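Local coordinates for glycerate dehydrogenase related protein (Thermoplasma acidophilum, PDB 3GVX) that probably acts as an NAD(P)-dependent reductase of 2-keto acids such as glyoxylate or hydroxypyruvate, at residues Cys75-Ser84 / Met265-Asn275; Thr187-Ala197 / Asp212-Phe222. All coordinates share one frame; numbering follows the deposited sequence.

Contact 1: Cys75-Ser84 / Met265-Asn275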
loop_
_atom_site.group_PDB
_atom_site.type_symbol
_atom_site.label_atom_id
_atom_site.label_comp_id
_atom_site.label_asym_id
_atom_site.label_seq_id
_atom_site.Cartn_x
_atom_site.Cartn_y
_atom_site.Cartn_z
ATOM N N CYS B 75 -7.994 29.399 2.240
ATOM C CA CYS B 75 -7.604 28.024 1.960
ATOM C C CYS B 75 -8.285 27.108 2.964
ATOM O O CYS B 75 -8.564 27.507 4.091
ATOM C CB CYS B 75 -6.092 27.850 2.084
ATOM S SG CYS B 75 -5.149 28.944 1.056
ATOM N N SER B 76 -8.558 25.878 2.550
ATOM C CA SER B 76 -9.169 24.920 3.446
ATOM C C SER B 76 -8.180 23.775 3.646
ATOM O O SER B 76 -7.089 23.787 3.088
ATOM C CB SER B 76 -10.517 24.423 2.901
ATOM O OG SER B 76 -10.367 23.733 1.690
ATOM N N ASN B 77 -8.573 22.780 4.425
ATOM C CA ASN B 77 -7.677 21.670 4.741
ATOM C C ASN B 77 -8.349 20.297 4.607
ATOM O O ASN B 77 -8.817 19.739 5.593
ATOM C CB ASN B 77 -7.162 21.903 6.161
ATOM C CG ASN B 77 -6.180 20.861 6.617
ATOM O OD1 ASN B 77 -5.275 20.472 5.881
ATOM N ND2 ASN B 77 -6.332 20.423 7.863
ATOM N N ALA B 78 -8.376 19.762 3.384
ATOM C CA ALA B 78 -9.020 18.478 3.090
ATOM C C ALA B 78 -8.097 17.309 2.739
ATOM O O ALA B 78 -8.567 16.216 2.434
ATOM C CB ALA B 78 -10.058 18.661 1.970
ATOM N N GLY B 79 -6.794 17.524 2.789
ATOM C CA GLY B 79 -5.870 16.457 2.469
ATOM C C GLY B 79 -5.981 15.163 3.254
ATOM O O GLY B 79 -5.851 14.093 2.665
ATOM N N ALA B 80 -6.230 15.253 4.563
ATOM C CA ALA B 80 -6.327 14.077 5.434
ATOM C C ALA B 80 -7.377 13.087 4.965
ATOM O O ALA B 80 -7.195 11.872 5.022
ATOM C CB ALA B 80 -6.618 14.504 6.875
ATOM N N TYR B 81 -8.473 13.619 4.460
ATOM C CA TYR B 81 -9.550 12.779 3.989
ATOM C C TYR B 81 -9.179 11.908 2.792
ATOM O O TYR B 81 -9.407 10.710 2.823
ATOM C CB TYR B 81 -10.773 13.631 3.675
ATOM C CG TYR B 81 -11.955 12.820 3.244
ATOM C CD1 TYR B 81 -12.760 12.173 4.174
ATOM C CD2 TYR B 81 -12.257 12.674 1.898
ATOM C CE1 TYR B 81 -13.855 11.402 3.771
ATOM C CE2 TYR B 81 -13.349 11.905 1.473
ATOM C CZ TYR B 81 -14.143 11.272 2.417
ATOM O OH TYR B 81 -15.233 10.545 2.011
ATOM N N SER B 82 -8.628 12.495 1.735
ATOM C CA SER B 82 -8.245 11.697 0.582
ATOM C C SER B 82 -7.079 10.757 0.933
ATOM O O SER B 82 -7.013 9.639 0.434
ATOM C CB SER B 82 -7.919 12.580 -0.642
ATOM O OG SER B 82 -7.401 13.835 -0.273
ATOM N N ILE B 83 -6.172 11.210 1.793
ATOM C CA ILE B 83 -5.047 10.386 2.234
ATOM C C ILE B 83 -5.610 9.122 2.878
ATOM O O ILE B 83 -5.237 7.999 2.538
ATOM C CB ILE B 83 -4.184 11.130 3.278
ATOM C CG1 ILE B 83 -3.303 12.154 2.565
ATOM C CG2 ILE B 83 -3.402 10.131 4.140
ATOM C CD1 ILE B 83 -2.537 13.066 3.489
ATOM N N SER B 84 -6.527 9.334 3.812
ATOM C CA SER B 84 -7.178 8.257 4.533
ATOM C C SER B 84 -7.936 7.349 3.596
ATOM O O SER B 84 -7.844 6.145 3.711
ATOM C CB SER B 84 -8.126 8.829 5.575
ATOM O OG SER B 84 -8.748 7.808 6.320
HETATM N N MSE B 265 -8.731 13.796 12.498
HETATM C CA MSE B 265 -7.511 13.047 12.489
HETATM C C MSE B 265 -6.438 14.016 12.966
HETATM O O MSE B 265 -6.418 15.179 12.558
HETATM C CB MSE B 265 -7.288 12.536 11.079
HETATM C CG MSE B 265 -8.389 11.549 10.674
HETATM SE SE MSE B 265 -8.257 10.974 8.970
HETATM C CE MSE B 265 -6.741 10.117 9.064
ATOM N N ASP B 266 -5.582 13.535 13.870
ATOM C CA ASP B 266 -4.496 14.331 14.459
ATOM C C ASP B 266 -3.574 14.913 13.441
ATOM O O ASP B 266 -2.795 15.806 13.722
ATOM C CB ASP B 266 -3.611 13.481 15.363
ATOM C CG ASP B 266 -4.367 12.842 16.480
ATOM O OD1 ASP B 266 -5.474 13.332 16.796
ATOM O OD2 ASP B 266 -3.849 11.859 17.048
ATOM N N ILE B 267 -3.644 14.353 12.256
ATOM C CA ILE B 267 -2.805 14.754 11.171
ATOM C C ILE B 267 -3.313 15.997 10.425
ATOM O O ILE B 267 -2.534 16.701 9.780
ATOM C CB ILE B 267 -2.623 13.505 10.277
ATOM C CG1 ILE B 267 -1.136 13.148 10.223
ATOM C CG2 ILE B 267 -3.363 13.649 8.960
ATOM C CD1 ILE B 267 -0.190 14.327 10.036
ATOM N N ALA B 268 -4.613 16.269 10.542
ATOM C CA ALA B 268 -5.246 17.422 9.893
ATOM C C ALA B 268 -4.595 18.737 10.298
ATOM O O ALA B 268 -4.245 19.545 9.450
ATOM C CB ALA B 268 -6.741 17.452 10.216
ATOM N N ILE B 269 -4.392 18.929 11.596
ATOM C CA ILE B 269 -3.794 20.165 12.079
ATOM C C ILE B 269 -2.401 20.420 11.515
ATOM O O ILE B 269 -2.062 21.549 11.186
ATOM C CB ILE B 269 -3.807 20.222 13.643
ATOM C CG1 ILE B 269 -3.493 21.652 14.104
ATOM C CG2 ILE B 269 -2.886 19.162 14.239
ATOM C CD1 ILE B 269 -4.583 22.663 13.717
ATOM N N GLN B 270 -1.606 19.368 11.352
ATOM C CA GLN B 270 -0.268 19.533 10.794
ATOM C C GLN B 270 -0.311 19.926 9.333
ATOM O O GLN B 270 0.448 20.777 8.892
ATOM C CB GLN B 270 0.543 18.256 10.937
ATOM C CG GLN B 270 2.003 18.437 10.596
ATOM C CD GLN B 270 2.820 17.216 10.951
ATOM O OE1 GLN B 270 2.605 16.596 11.994
ATOM N NE2 GLN B 270 3.765 16.866 10.090
ATOM N N LEU B 271 -1.194 19.282 8.581
ATOM C CA LEU B 271 -1.348 19.587 7.160
ATOM C C LEU B 271 -1.792 21.042 6.994
ATOM O O LEU B 271 -1.389 21.715 6.046
ATOM C CB LEU B 271 -2.362 18.632 6.507
ATOM C CG LEU B 271 -1.939 17.153 6.439
ATOM C CD1 LEU B 271 -3.156 16.277 6.153
ATOM C CD2 LEU B 271 -0.839 16.975 5.385
ATOM N N ALA B 272 -2.611 21.521 7.931
ATOM C CA ALA B 272 -3.087 22.904 7.901
ATOM C C ALA B 272 -1.904 23.865 7.995
ATOM O O ALA B 272 -1.764 24.758 7.169
ATOM C CB ALA B 272 -4.088 23.157 9.043
ATOM N N PHE B 273 -1.031 23.670 8.976
ATOM C CA PHE B 273 0.132 24.554 9.114
ATOM C C PHE B 273 1.084 24.433 7.947
ATOM O O PHE B 273 1.684 25.411 7.510
ATOM C CB PHE B 273 0.917 24.275 10.409
ATOM C CG PHE B 273 0.177 24.629 11.665
ATOM C CD1 PHE B 273 -0.473 25.840 11.795
ATOM C CD2 PHE B 273 0.119 23.745 12.718
ATOM C CE1 PHE B 273 -1.171 26.155 12.948
ATOM C CE2 PHE B 273 -0.573 24.062 13.865
ATOM C CZ PHE B 273 -1.219 25.268 13.974
ATOM N N GLU B 274 1.227 23.216 7.451
ATOM C CA GLU B 274 2.101 22.970 6.328
ATOM C C GLU B 274 1.643 23.731 5.106
ATOM O O GLU B 274 2.462 24.296 4.390
ATOM C CB GLU B 274 2.204 21.473 6.042
ATOM C CG GLU B 274 3.107 20.779 7.040
ATOM C CD GLU B 274 3.269 19.280 6.800
ATOM O OE1 GLU B 274 2.367 18.650 6.219
ATOM O OE2 GLU B 274 4.305 18.721 7.210
ATOM N N ASN B 275 0.337 23.779 4.875
ATOM C CA ASN B 275 -0.141 24.519 3.724
ATOM C C ASN B 275 0.185 25.990 3.870
ATOM O O ASN B 275 0.377 26.678 2.883
ATOM C CB ASN B 275 -1.647 24.372 3.516
ATOM C CG ASN B 275 -2.078 24.861 2.145
ATOM O OD1 ASN B 275 -2.979 25.693 2.013
ATOM N ND2 ASN B 275 -1.427 24.338 1.110
#

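Contact 2: Thr187-Ala197 / Asp212-Phe222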
loop_
_atom_site.group_PDB
_atom_site.type_symbol
_atom_site.label_atom_id
_atom_site.label_comp_id
_atom_site.label_asym_id
_atom_site.label_seq_id
_atom_site.Cartn_x
_atom_site.Cartn_y
_atom_site.Cartn_z
ATOM N N THR B 187 -24.087 10.187 -13.107
ATOM C CA THR B 187 -23.295 9.104 -12.567
ATOM C C THR B 187 -24.165 8.113 -11.805
ATOM O O THR B 187 -23.756 6.986 -11.587
ATOM C CB THR B 187 -22.181 9.629 -11.642
ATOM O OG1 THR B 187 -22.753 10.015 -10.390
ATOM C CG2 THR B 187 -21.469 10.820 -12.275
ATOM N N ARG B 188 -25.360 8.524 -11.393
ATOM C CA ARG B 188 -26.247 7.604 -10.678
ATOM C C ARG B 188 -26.540 6.398 -11.567
ATOM O O ARG B 188 -26.925 6.561 -12.729
ATOM C CB ARG B 188 -27.562 8.299 -10.307
ATOM C CG ARG B 188 -28.707 7.353 -9.923
ATOM C CD ARG B 188 -29.252 7.649 -8.533
ATOM N NE ARG B 188 -29.326 9.084 -8.273
ATOM C CZ ARG B 188 -29.335 9.630 -7.062
ATOM N NH1 ARG B 188 -29.278 8.857 -5.988
ATOM N NH2 ARG B 188 -29.372 10.949 -6.934
ATOM N N GLY B 189 -26.356 5.195 -11.020
ATOM C CA GLY B 189 -26.604 3.963 -11.758
ATOM C C GLY B 189 -25.633 3.731 -12.890
ATOM O O GLY B 189 -25.783 2.804 -13.683
HETATM N N MSE B 190 -24.623 4.588 -12.946
HETATM C CA MSE B 190 -23.562 4.555 -13.947
HETATM C C MSE B 190 -22.932 3.184 -14.163
HETATM O O MSE B 190 -22.736 2.753 -15.296
HETATM C CB MSE B 190 -22.496 5.563 -13.547
HETATM C CG MSE B 190 -21.198 5.492 -14.287
HETATM SE SE MSE B 190 -20.217 6.880 -13.703
HETATM C CE MSE B 190 -19.327 7.225 -15.130
ATOM N N VAL B 191 -22.597 2.510 -13.074
ATOM C CA VAL B 191 -21.999 1.188 -13.181
ATOM C C VAL B 191 -23.117 0.179 -13.403
ATOM O O VAL B 191 -23.778 -0.239 -12.455
ATOM C CB VAL B 191 -21.234 0.808 -11.891
ATOM C CG1 VAL B 191 -20.560 -0.555 -12.065
ATOM C CG2 VAL B 191 -20.226 1.898 -11.539
ATOM N N ASN B 192 -23.348 -0.197 -14.656
ATOM C CA ASN B 192 -24.419 -1.148 -14.926
ATOM C C ASN B 192 -24.043 -2.371 -15.757
ATOM O O ASN B 192 -22.939 -2.463 -16.291
ATOM C CB ASN B 192 -25.620 -0.431 -15.564
ATOM C CG ASN B 192 -25.287 0.211 -16.888
ATOM O OD1 ASN B 192 -24.328 -0.173 -17.560
ATOM N ND2 ASN B 192 -26.089 1.196 -17.281
ATOM N N SER B 193 -24.979 -3.318 -15.822
ATOM C CA SER B 193 -24.814 -4.548 -16.583
ATOM C C SER B 193 -24.035 -4.266 -17.841
ATOM O O SER B 193 -23.088 -4.970 -18.177
ATOM C CB SER B 193 -26.177 -5.130 -16.984
ATOM O OG SER B 193 -26.880 -5.692 -15.892
ATOM N N ARG B 194 -24.437 -3.215 -18.538
ATOM C CA ARG B 194 -23.781 -2.870 -19.782
ATOM C C ARG B 194 -22.323 -2.465 -19.628
ATOM O O ARG B 194 -21.488 -2.846 -20.445
ATOM C CB ARG B 194 -24.537 -1.769 -20.514
ATOM C CG ARG B 194 -24.211 -1.787 -21.981
ATOM C CD ARG B 194 -24.085 -0.405 -22.579
ATOM N NE ARG B 194 -23.090 0.430 -21.901
ATOM C CZ ARG B 194 -21.791 0.145 -21.779
ATOM N NH1 ARG B 194 -21.292 -0.982 -22.284
ATOM N NH2 ARG B 194 -20.977 1.009 -21.178
ATOM N N LEU B 195 -22.015 -1.678 -18.602
ATOM C CA LEU B 195 -20.631 -1.263 -18.374
ATOM C C LEU B 195 -19.781 -2.438 -17.869
ATOM O O LEU B 195 -18.665 -2.646 -18.338
ATOM C CB LEU B 195 -20.572 -0.097 -17.379
ATOM C CG LEU B 195 -19.192 0.294 -16.839
ATOM C CD1 LEU B 195 -18.248 0.689 -17.979
ATOM C CD2 LEU B 195 -19.386 1.414 -15.818
ATOM N N LEU B 196 -20.334 -3.213 -16.938
ATOM C CA LEU B 196 -19.646 -4.371 -16.363
ATOM C C LEU B 196 -19.197 -5.413 -17.377
ATOM O O LEU B 196 -18.169 -6.062 -17.188
ATOM C CB LEU B 196 -20.522 -5.051 -15.315
ATOM C CG LEU B 196 -20.882 -4.150 -14.145
ATOM C CD1 LEU B 196 -21.773 -4.916 -13.169
ATOM C CD2 LEU B 196 -19.599 -3.643 -13.487
ATOM N N ALA B 197 -19.970 -5.571 -18.445
ATOM C CA ALA B 197 -19.646 -6.533 -19.483
ATOM C C ALA B 197 -18.258 -6.279 -20.058
ATOM O O ALA B 197 -17.709 -7.128 -20.741
ATOM C CB ALA B 197 -20.705 -6.492 -20.598
ATOM N N ASP B 212 -24.852 4.485 -4.749
ATOM C CA ASP B 212 -25.742 4.777 -5.863
ATOM C C ASP B 212 -25.123 5.055 -7.216
ATOM O O ASP B 212 -25.838 5.157 -8.208
ATOM C CB ASP B 212 -26.729 5.871 -5.457
ATOM C CG ASP B 212 -27.713 5.372 -4.413
ATOM O OD1 ASP B 212 -28.336 4.324 -4.659
ATOM O OD2 ASP B 212 -27.849 5.999 -3.345
ATOM N N VAL B 213 -23.801 5.158 -7.277
ATOM C CA VAL B 213 -23.158 5.355 -8.564
ATOM C C VAL B 213 -23.209 3.973 -9.208
ATOM O O VAL B 213 -22.947 3.803 -10.399
ATOM C CB VAL B 213 -21.688 5.836 -8.422
ATOM C CG1 VAL B 213 -21.023 5.900 -9.798
ATOM C CG2 VAL B 213 -21.651 7.211 -7.737
ATOM N N VAL B 214 -23.569 2.981 -8.399
ATOM C CA VAL B 214 -23.691 1.614 -8.878
ATOM C C VAL B 214 -25.106 1.046 -8.773
ATOM O O VAL B 214 -25.780 1.162 -7.746
ATOM C CB VAL B 214 -22.737 0.636 -8.129
ATOM C CG1 VAL B 214 -23.028 -0.813 -8.557
ATOM C CG2 VAL B 214 -21.279 1.004 -8.408
ATOM N N SER B 215 -25.534 0.427 -9.866
ATOM C CA SER B 215 -26.825 -0.225 -9.935
ATOM C C SER B 215 -26.722 -1.460 -9.080
ATOM O O SER B 215 -26.009 -2.414 -9.404
ATOM C CB SER B 215 -27.150 -0.635 -11.370
ATOM O OG SER B 215 -28.123 -1.667 -11.396
ATOM N N LYS B 216 -27.448 -1.442 -7.980
ATOM C CA LYS B 216 -27.430 -2.569 -7.085
ATOM C C LYS B 216 -27.789 -3.922 -7.711
ATOM O O LYS B 216 -27.028 -4.873 -7.582
ATOM C CB LYS B 216 -28.325 -2.299 -5.906
ATOM C CG LYS B 216 -28.343 -3.454 -4.976
ATOM C CD LYS B 216 -28.775 -3.031 -3.619
ATOM C CE LYS B 216 -28.895 -4.237 -2.756
ATOM N NZ LYS B 216 -29.492 -3.892 -1.448
ATOM N N PRO B 217 -28.947 -4.037 -8.386
ATOM C CA PRO B 217 -29.279 -5.339 -8.982
ATOM C C PRO B 217 -28.300 -5.773 -10.075
ATOM O O PRO B 217 -28.033 -6.963 -10.237
ATOM C CB PRO B 217 -30.693 -5.130 -9.531
ATOM C CG PRO B 217 -31.236 -3.999 -8.674
ATOM C CD PRO B 217 -30.050 -3.080 -8.571
ATOM N N ASP B 218 -27.765 -4.813 -10.823
ATOM C CA ASP B 218 -26.821 -5.133 -11.889
ATOM C C ASP B 218 -25.501 -5.701 -11.358
ATOM O O ASP B 218 -24.955 -6.650 -11.916
ATOM C CB ASP B 218 -26.561 -3.894 -12.758
ATOM C CG ASP B 218 -27.772 -3.500 -13.591
ATOM O OD1 ASP B 218 -28.904 -3.755 -13.137
ATOM O OD2 ASP B 218 -27.589 -2.921 -14.684
HETATM N N MSE B 219 -25.003 -5.120 -10.272
HETATM C CA MSE B 219 -23.756 -5.578 -9.670
HETATM C C MSE B 219 -23.938 -6.942 -9.032
HETATM O O MSE B 219 -23.139 -7.849 -9.246
HETATM C CB MSE B 219 -23.266 -4.557 -8.633
HETATM C CG MSE B 219 -22.023 -4.966 -7.850
HETATM SE SE MSE B 219 -20.684 -5.597 -8.865
HETATM C CE MSE B 219 -20.171 -4.208 -9.841
ATOM N N ILE B 220 -25.004 -7.088 -8.259
ATOM C CA ILE B 220 -25.278 -8.358 -7.610
ATOM C C ILE B 220 -25.538 -9.456 -8.624
ATOM O O ILE B 220 -25.248 -10.628 -8.376
ATOM C CB ILE B 220 -26.490 -8.251 -6.668
ATOM C CG1 ILE B 220 -26.102 -7.388 -5.467
ATOM C CG2 ILE B 220 -27.003 -9.633 -6.306
ATOM C CD1 ILE B 220 -26.832 -7.684 -4.198
ATOM N N GLY B 221 -26.070 -9.071 -9.774
ATOM C CA GLY B 221 -26.350 -10.040 -10.810
ATOM C C GLY B 221 -25.090 -10.416 -11.540
ATOM O O GLY B 221 -24.874 -11.573 -11.885
ATOM N N PHE B 222 -24.244 -9.420 -11.748
ATOM C CA PHE B 222 -22.982 -9.622 -12.438
ATOM C C PHE B 222 -21.987 -10.459 -11.629
ATOM O O PHE B 222 -21.159 -11.153 -12.199
ATOM C CB PHE B 222 -22.372 -8.268 -12.799
ATOM C CG PHE B 222 -21.158 -8.363 -13.661
ATOM C CD1 PHE B 222 -21.264 -8.664 -15.008
ATOM C CD2 PHE B 222 -19.900 -8.161 -13.124
ATOM C CE1 PHE B 222 -20.129 -8.763 -15.805
ATOM C CE2 PHE B 222 -18.762 -8.260 -13.913
ATOM C CZ PHE B 222 -18.878 -8.562 -15.257
HETATM O O HOH W 1 -25.885 -7.511 -14.109
#

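Contact 1: Cys75-Ser84 / Met265-Asn275
The methyl group of Ala80 sits at the apolar centre and packs against both CG2 of Ile267, 4.0 Å from Ala80 CB, and CD1 of Leu271. The same CD1 also reaches the helix backbone, 3.6 Å from Ala80 N, and meets CD1 of Ile83 at 4.2 Å. Ala80 and Ala268 come together where the first turn of the long helix 79-97 crosses helix 266-275; the two short axes come within 9.5 Å and run at 126° to each other. Toward the start of helix 266-275, the chain of selenomethionine Met265 bends at its last torsion (chi3 64°), and both SE and CE lie against Ser84 CB, CE at 4.0 Å. The hydroxyl of Ser84 is used elsewhere, on the carbonyl of Ala257. Tyr121 of the second subunit packs on Ile83 and Leu271, and Leu119 of that subunit packs on Ser84 and Met265.

At the polar edge, Asn77 extends its amide across the flank of the helix, with CG opposite the backbone N (chi1 -178°). Its ND2 donates to Ala268 O at 2.8 Å, from above the carbonyl plane; the same oxygen also accepts the helical bond from Ala272 N. OD1 rests 3.5 Å from Leu271 CB, and the side chains of Asn77 and Leu271 cross nearly at right angles. Asn77 ND2 lies 3.7 Å from Ala272 CB and also donates to Ile56 O, so two carbonyls fix the rotation of the amide. With an alanine here, Ile56 O and Ala268 O would probably both lose this donor, and a gap would be likely to open beside Ala272. The chemistry thus implies a mostly apolar helix junction, reached also by the partner subunit, whose edge is tied by one amide bridging a loop and a helix.

Contact 2: Thr187-Ala197 / Asp212-Phe222
Leu196 and Phe222 form the tightly packed end of the contact. Leu196 CB stands over the centre of the aromatic ring, 3.5 Å from the centroid and only 5° off its normal, a CH-pi contact, while its CD1 lies 3.4 Å from Phe222 CB. The other branch, CD2, meets CE of selenomethionine Met219, whose chain bends at chi2 (48°) to bring the methyl there. Next along, Val191 CG2 is pressed to within 3.4 Å of Val214 CG2, tighter than usual van der Waals contact. Around this valine pair the backbones are joined by Val191 N to Val213 O, a nearly straight bond (175°), and by Ser215 N to Val191 O. Ile179 covers both Val191 and Val214, and Ile205 lies against Leu196.

The polar rim is more open. Asp218 OD2 accepts from Ser193 N at 2.9 Å, on the anti side of the carboxylate. Looser still, exposed Arg188 runs alongside Asp212, yet its NH1 stays 4.1 Å from Asp212 OD2, too long for a salt bridge; here Gly189 N to Asp212 O is the firm tie, holding the type II turn from Thr187 to Met190 to the other segment.

Asn192 caps its helix, OD1 accepting from Leu195 N; the matching N-cap of Ser215 on Asp218 N is less certain. Two helix starts set side by side, with a single Val191-Val214 bridge before them and Ser193 N bonded to Asp218 between them, lie against strands 176-179 and 204-207 of the parallel sheet and make up part of the Rossmann-type NAD-binding domain of this dehydrogenase family.

How the contacts relate
The two contacts lie on opposite sides of the chain's centre, their own centres about 33 Å apart and their nearest atoms about 12 Å apart, without touching. In chain order Cys75-Ser84 comes first, then both halves of contact 2, and finally Met265-Asn275. Contact 1 therefore brings together segments from before and after the seven-stranded parallel sheet, beside strand 73-75, an outermost strand, within this chain, of the five-stranded one; contact 2 is local, joining helices 193-196 and 216-225 within the seven-stranded unit. This agrees with the two-domain plan of the family, in which the chain passes into the nucleotide-binding domain and returns to the other domain at its end.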